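Local coordinates for protein SusD homolog (Bacteroides thetaiotaomicron VPI-5482, PDB 3IV0) that probably binds glycans at the bacterial outer membrane as a SusD-type protein, although its own ligand is not established, at residues A[302-314]-A[322-334]. Numbering follows the deposited sequence. Where two conformers were deposited one is given.
Sequences YSGDYLMTLFPMY and LWFDEKIYSTSVS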
loop_
_atom_site.group_PDB
_atom_site.type_symbol
_atom_site.label_atom_id
_atom_site.label_comp_id
_atom_site.label_asym_id
_atom_site.label_seq_id
_atom_site.Cartn_x
_atom_site.Cartn_y
_atom_site.Cartn_z
ATOM N N TYR A 302 -15.397 2.925 -12.201
ATOM C CA TYR A 302 -15.549 1.495 -11.991
ATOM C C TYR A 302 -16.834 0.989 -12.619
ATOM O O TYR A 302 -17.860 1.675 -12.573
ATOM C CB TYR A 302 -15.622 1.200 -10.487
ATOM C CG TYR A 302 -14.253 1.228 -9.817
ATOM C CD1 TYR A 302 -13.690 2.426 -9.448
ATOM C CD2 TYR A 302 -13.527 0.071 -9.650
ATOM C CE1 TYR A 302 -12.440 2.466 -8.852
ATOM C CE2 TYR A 302 -12.250 0.106 -9.048
ATOM C CZ TYR A 302 -11.746 1.311 -8.662
ATOM O OH TYR A 302 -10.501 1.386 -8.077
ATOM N N SER A 303 -16.779 -0.201 -13.164
ATOM C CA SER A 303 -17.974 -0.906 -13.637
ATOM C C SER A 303 -19.088 -0.897 -12.603
ATOM O O SER A 303 -18.899 -1.257 -11.455
ATOM C CB SER A 303 -17.578 -2.347 -13.958
ATOM O OG SER A 303 -18.669 -3.225 -14.001
ATOM N N GLY A 304 -20.298 -0.574 -13.046
ATOM C CA GLY A 304 -21.459 -0.672 -12.183
ATOM C C GLY A 304 -21.785 -2.091 -11.805
ATOM O O GLY A 304 -22.221 -2.323 -10.690
ATOM N N ASP A 305 -21.529 -3.044 -12.692
ATOM C CA ASP A 305 -21.727 -4.448 -12.376
ATOM C C ASP A 305 -20.771 -4.867 -11.271
ATOM O O ASP A 305 -21.170 -5.561 -10.340
ATOM C CB ASP A 305 -21.529 -5.326 -13.603
ATOM C CG ASP A 305 -22.585 -5.089 -14.686
ATOM O OD1 ASP A 305 -23.790 -5.059 -14.374
ATOM O OD2 ASP A 305 -22.188 -4.923 -15.862
ATOM N N TYR A 306 -19.505 -4.462 -11.369
ATOM C CA TYR A 306 -18.562 -4.752 -10.305
ATOM C C TYR A 306 -19.042 -4.207 -8.959
ATOM O O TYR A 306 -19.009 -4.907 -7.951
ATOM C CB TYR A 306 -17.201 -4.163 -10.623
ATOM C CG TYR A 306 -16.182 -4.440 -9.539
ATOM C CD1 TYR A 306 -15.834 -5.756 -9.229
ATOM C CD2 TYR A 306 -15.602 -3.421 -8.833
ATOM C CE1 TYR A 306 -14.903 -6.048 -8.248
ATOM C CE2 TYR A 306 -14.629 -3.705 -7.835
ATOM C CZ TYR A 306 -14.320 -5.036 -7.561
ATOM O OH TYR A 306 -13.383 -5.341 -6.593
ATOM N N LEU A 307 -19.501 -2.958 -8.931
ATOM C CA LEU A 307 -19.893 -2.344 -7.677
ATOM C C LEU A 307 -21.205 -2.949 -7.154
ATOM O O LEU A 307 -21.418 -2.999 -5.953
ATOM C CB LEU A 307 -19.910 -0.814 -7.817
ATOM C CG LEU A 307 -18.546 -0.168 -8.128
ATOM C CD1 LEU A 307 -18.712 1.339 -8.265
ATOM C CD2 LEU A 307 -17.461 -0.513 -7.073
HETATM N N MSE A 308 -22.078 -3.417 -8.045
HETATM C CA MSE A 308 -23.267 -4.144 -7.595
HETATM C C MSE A 308 -22.859 -5.477 -6.952
HETATM O O MSE A 308 -23.574 -5.986 -6.087
HETATM C CB MSE A 308 -24.234 -4.382 -8.756
HETATM C CG MSE A 308 -25.116 -3.181 -9.071
HETATM SE SE MSE A 308 -26.435 -3.564 -10.456
HETATM C CE MSE A 308 -25.318 -3.517 -11.940
ATOM N N THR A 309 -21.754 -6.074 -7.396
ATOM C CA THR A 309 -21.230 -7.295 -6.746
ATOM C C THR A 309 -20.562 -6.980 -5.414
ATOM O O THR A 309 -20.798 -7.633 -4.390
ATOM C CB THR A 309 -20.179 -7.952 -7.633
ATOM O OG1 THR A 309 -20.821 -8.451 -8.818
ATOM C CG2 THR A 309 -19.417 -9.094 -6.881
ATOM N N LEU A 310 -19.744 -5.948 -5.437
ATOM C CA LEU A 310 -18.992 -5.554 -4.283
ATOM C C LEU A 310 -19.839 -4.992 -3.144
ATOM O O LEU A 310 -19.629 -5.320 -1.970
ATOM C CB LEU A 310 -17.941 -4.531 -4.736
ATOM C CG LEU A 310 -16.869 -4.155 -3.729
ATOM C CD1 LEU A 310 -16.123 -5.422 -3.317
ATOM C CD2 LEU A 310 -15.911 -3.101 -4.329
ATOM N N PHE A 311 -20.798 -4.146 -3.481
ATOM C CA PHE A 311 -21.673 -3.490 -2.504
ATOM C C PHE A 311 -23.128 -3.847 -2.866
ATOM O O PHE A 311 -23.818 -3.048 -3.512
ATOM C CB PHE A 311 -21.473 -1.981 -2.520
ATOM C CG PHE A 311 -20.166 -1.527 -1.920
ATOM C CD1 PHE A 311 -20.004 -1.489 -0.556
ATOM C CD2 PHE A 311 -19.106 -1.185 -2.735
ATOM C CE1 PHE A 311 -18.794 -1.076 -0.014
ATOM C CE2 PHE A 311 -17.865 -0.796 -2.172
ATOM C CZ PHE A 311 -17.745 -0.742 -0.826
ATOM N N PRO A 312 -23.582 -5.054 -2.510
ATOM C CA PRO A 312 -24.892 -5.502 -3.014
ATOM C C PRO A 312 -26.035 -4.580 -2.617
ATOM O O PRO A 312 -26.137 -4.157 -1.467
ATOM C CB PRO A 312 -25.041 -6.905 -2.401
ATOM C CG PRO A 312 -23.638 -7.345 -2.098
ATOM C CD PRO A 312 -22.944 -6.097 -1.684
HETATM N N MSE A 313 -26.923 -4.309 -3.577
HETATM C CA MSE A 313 -27.966 -3.310 -3.391
HETATM C C MSE A 313 -29.013 -3.672 -2.332
HETATM O O MSE A 313 -29.673 -2.780 -1.821
HETATM C CB MSE A 313 -28.640 -3.013 -4.738
HETATM C CG MSE A 313 -29.497 -4.122 -5.275
HETATM SE SE MSE A 313 -30.112 -3.690 -7.093
HETATM C CE MSE A 313 -30.873 -2.253 -6.805
ATOM N N TYR A 314 -29.147 -4.959 -1.998
ATOM C CA TYR A 314 -30.158 -5.392 -1.049
ATOM C C TYR A 314 -29.643 -5.575 0.357
ATOM O O TYR A 314 -30.386 -6.018 1.231
ATOM C CB TYR A 314 -30.830 -6.679 -1.544
ATOM C CG TYR A 314 -31.333 -6.603 -2.980
ATOM C CD1 TYR A 314 -32.304 -5.695 -3.355
ATOM C CD2 TYR A 314 -30.833 -7.455 -3.955
ATOM C CE1 TYR A 314 -32.754 -5.619 -4.672
ATOM C CE2 TYR A 314 -31.288 -7.393 -5.262
ATOM C CZ TYR A 314 -32.242 -6.478 -5.612
ATOM O OH TYR A 314 -32.686 -6.427 -6.914
ATOM N N LEU A 322 -21.714 6.786 1.878
ATOM C CA LEU A 322 -20.710 7.754 2.309
ATOM C C LEU A 322 -19.513 7.823 1.399
ATOM O O LEU A 322 -18.825 8.844 1.398
ATOM C CB LEU A 322 -20.250 7.455 3.730
ATOM C CG LEU A 322 -21.290 7.659 4.813
ATOM C CD1 LEU A 322 -20.872 7.049 6.131
ATOM C CD2 LEU A 322 -21.575 9.164 5.032
ATOM N N TRP A 323 -19.238 6.768 0.667
ATOM C CA TRP A 323 -18.030 6.723 -0.147
ATOM C C TRP A 323 -18.295 6.880 -1.624
ATOM O O TRP A 323 -17.372 7.139 -2.386
ATOM C CB TRP A 323 -17.255 5.442 0.106
ATOM C CG TRP A 323 -16.647 5.354 1.459
ATOM C CD1 TRP A 323 -16.633 6.302 2.408
ATOM C CD2 TRP A 323 -15.874 4.253 1.962
ATOM N NE1 TRP A 323 -15.942 5.851 3.519
ATOM C CE2 TRP A 323 -15.469 4.595 3.259
ATOM C CE3 TRP A 323 -15.522 3.007 1.452
ATOM C CZ2 TRP A 323 -14.689 3.745 4.033
ATOM C CZ3 TRP A 323 -14.730 2.176 2.220
ATOM C CH2 TRP A 323 -14.358 2.538 3.503
ATOM N N PHE A 324 -19.557 6.743 -2.039
ATOM C CA PHE A 324 -19.911 6.812 -3.444
ATOM C C PHE A 324 -21.044 7.807 -3.629
ATOM O O PHE A 324 -21.792 8.105 -2.692
ATOM C CB PHE A 324 -20.332 5.444 -4.001
ATOM C CG PHE A 324 -19.271 4.405 -3.883
ATOM C CD1 PHE A 324 -19.148 3.668 -2.721
ATOM C CD2 PHE A 324 -18.421 4.142 -4.945
ATOM C CE1 PHE A 324 -18.156 2.729 -2.595
ATOM C CE2 PHE A 324 -17.406 3.172 -4.816
ATOM C CZ PHE A 324 -17.302 2.466 -3.647
ATOM N N ASP A 325 -21.161 8.327 -4.844
ATOM C CA ASP A 325 -22.351 9.119 -5.196
ATOM C C ASP A 325 -23.522 8.206 -5.594
ATOM O O ASP A 325 -23.454 6.973 -5.574
ATOM C CB ASP A 325 -21.988 10.166 -6.255
ATOM C CG ASP A 325 -21.775 9.578 -7.644
ATOM O OD1 ASP A 325 -22.128 8.426 -7.922
ATOM O OD2 ASP A 325 -21.221 10.307 -8.513
ATOM N N GLU A 326 -24.650 8.830 -5.903
ATOM C CA GLU A 326 -25.869 8.068 -6.143
ATOM C C GLU A 326 -25.833 7.254 -7.438
ATOM O O GLU A 326 -26.639 6.350 -7.632
ATOM C CB GLU A 326 -27.079 9.012 -6.098
ATOM C CG GLU A 326 -28.400 8.318 -5.909
ATOM C CD GLU A 326 -29.509 9.291 -5.530
ATOM O OE1 GLU A 326 -29.675 9.569 -4.320
ATOM O OE2 GLU A 326 -30.202 9.778 -6.449
ATOM N N LYS A 327 -24.840 7.512 -8.300
ATOM C CA LYS A 327 -24.672 6.776 -9.537
ATOM C C LYS A 327 -23.706 5.598 -9.402
ATOM O O LYS A 327 -23.238 5.054 -10.378
ATOM C CB LYS A 327 -24.173 7.719 -10.631
ATOM C CG LYS A 327 -25.127 8.878 -10.886
ATOM C CD LYS A 327 -24.443 10.048 -11.586
ATOM C CE LYS A 327 -23.739 11.002 -10.612
ATOM N NZ LYS A 327 -24.605 12.149 -10.194
ATOM N N ILE A 328 -23.483 5.175 -8.162
ATOM C CA ILE A 328 -22.600 4.035 -7.880
ATOM C C ILE A 328 -22.747 2.846 -8.838
ATOM O O ILE A 328 -21.752 2.282 -9.306
ATOM C CB ILE A 328 -22.779 3.568 -6.427
ATOM C CG1 ILE A 328 -21.828 2.411 -6.092
ATOM C CG2 ILE A 328 -24.260 3.208 -6.129
ATOM C CD1 ILE A 328 -21.948 1.981 -4.642
ATOM N N TYR A 329 -23.984 2.440 -9.162
ATOM C CA TYR A 329 -24.193 1.263 -9.980
ATOM C C TYR A 329 -24.316 1.526 -11.484
ATOM O O TYR A 329 -24.501 0.580 -12.236
ATOM C CB TYR A 329 -25.426 0.473 -9.500
ATOM C CG TYR A 329 -25.431 0.094 -8.024
ATOM C CD1 TYR A 329 -24.351 -0.582 -7.442
ATOM C CD2 TYR A 329 -26.505 0.394 -7.219
ATOM C CE1 TYR A 329 -24.375 -0.959 -6.113
ATOM C CE2 TYR A 329 -26.532 0.034 -5.891
ATOM C CZ TYR A 329 -25.452 -0.666 -5.339
ATOM O OH TYR A 329 -25.530 -1.001 -4.011
ATOM N N SER A 330 -24.190 2.785 -11.894
ATOM C CA SER A 330 -24.374 3.135 -13.292
ATOM C C SER A 330 -23.444 2.344 -14.182
ATOM O O SER A 330 -22.267 2.114 -13.851
ATOM C CB SER A 330 -24.146 4.627 -13.525
ATOM O OG SER A 330 -24.254 4.912 -14.917
ATOM N N THR A 331 -23.969 1.905 -15.315
ATOM C CA THR A 331 -23.171 1.181 -16.287
ATOM C C THR A 331 -22.722 2.122 -17.400
ATOM O O THR A 331 -22.089 1.697 -18.360
ATOM C CB THR A 331 -23.910 -0.018 -16.871
ATOM O OG1 THR A 331 -25.139 0.418 -17.462
ATOM C CG2 THR A 331 -24.214 -1.063 -15.805
ATOM N N SER A 332 -23.020 3.408 -17.256
ATOM C CA SER A 332 -22.549 4.410 -18.206
ATOM C C SER A 332 -21.059 4.696 -18.041
ATOM O O SER A 332 -20.555 4.847 -16.918
ATOM C CB SER A 332 -23.341 5.718 -18.050
ATOM O OG SER A 332 -22.752 6.765 -18.805
ATOM N N VAL A 333 -20.354 4.755 -19.169
ATOM C CA VAL A 333 -19.006 5.304 -19.202
ATOM C C VAL A 333 -18.994 6.596 -20.003
ATOM O O VAL A 333 -17.957 6.989 -20.553
ATOM C CB VAL A 333 -17.997 4.317 -19.795
ATOM C CG1 VAL A 333 -16.638 4.984 -19.937
ATOM C CG2 VAL A 333 -17.898 3.100 -18.915
ATOM N N SER A 334 -20.146 7.266 -20.024
ATOM C CA SER A 334 -20.324 8.496 -20.787
ATOM C C SER A 334 -19.922 9.756 -20.040
ATOM O O SER A 334 -20.301 9.979 -18.894
ATOM C CB SER A 334 -21.784 8.643 -21.212
ATOM O OG SER A 334 -22.247 7.461 -21.837
#
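Short helix 304-310 of this SusD-family protein is flanked along one side by the loop that follows helix 318-323, built on type I turns Asp325 to Ile328 and Lys327 to Ser330. Gly304 CA lies 3.3 Å from Tyr329 O, a CA-H...O contact; a CB here would clash with Tyr329 O and Ser330 O, so the approach probably needs a glycine. Tyr329 CG lies anti to its own carbonyl carbon (chi1 -54°), carrying the ring along the helix to its C-terminal end, where Tyr329 OH donates to Phe311 O at 2.7 Å, with a C=O...donor angle of 159°. Leu307 O sits at the edge of the Tyr329 ring, whereas Ile328 CG2 lies 3.7 Å above its centre. A phenylalanine in place of Tyr329 would probably leave Phe311 O without this donor. Deeper in, Phe324 turns its edge toward the Phe311 face in an offset edge-to-face pair, planes at 62°. Leu307 CD1 lies 4.1 Å from Phe324 CE2 and 3.9 Å from Ile328 CG1. Beyond the pair, Phe311 packs on Lys320 of helix 318-323 and Arg421 of helix 408-422; Lys339 NZ hydrogen-bonds Ile328 O and Ser330 O, and Val333 touches Thr56 of strand 55-57.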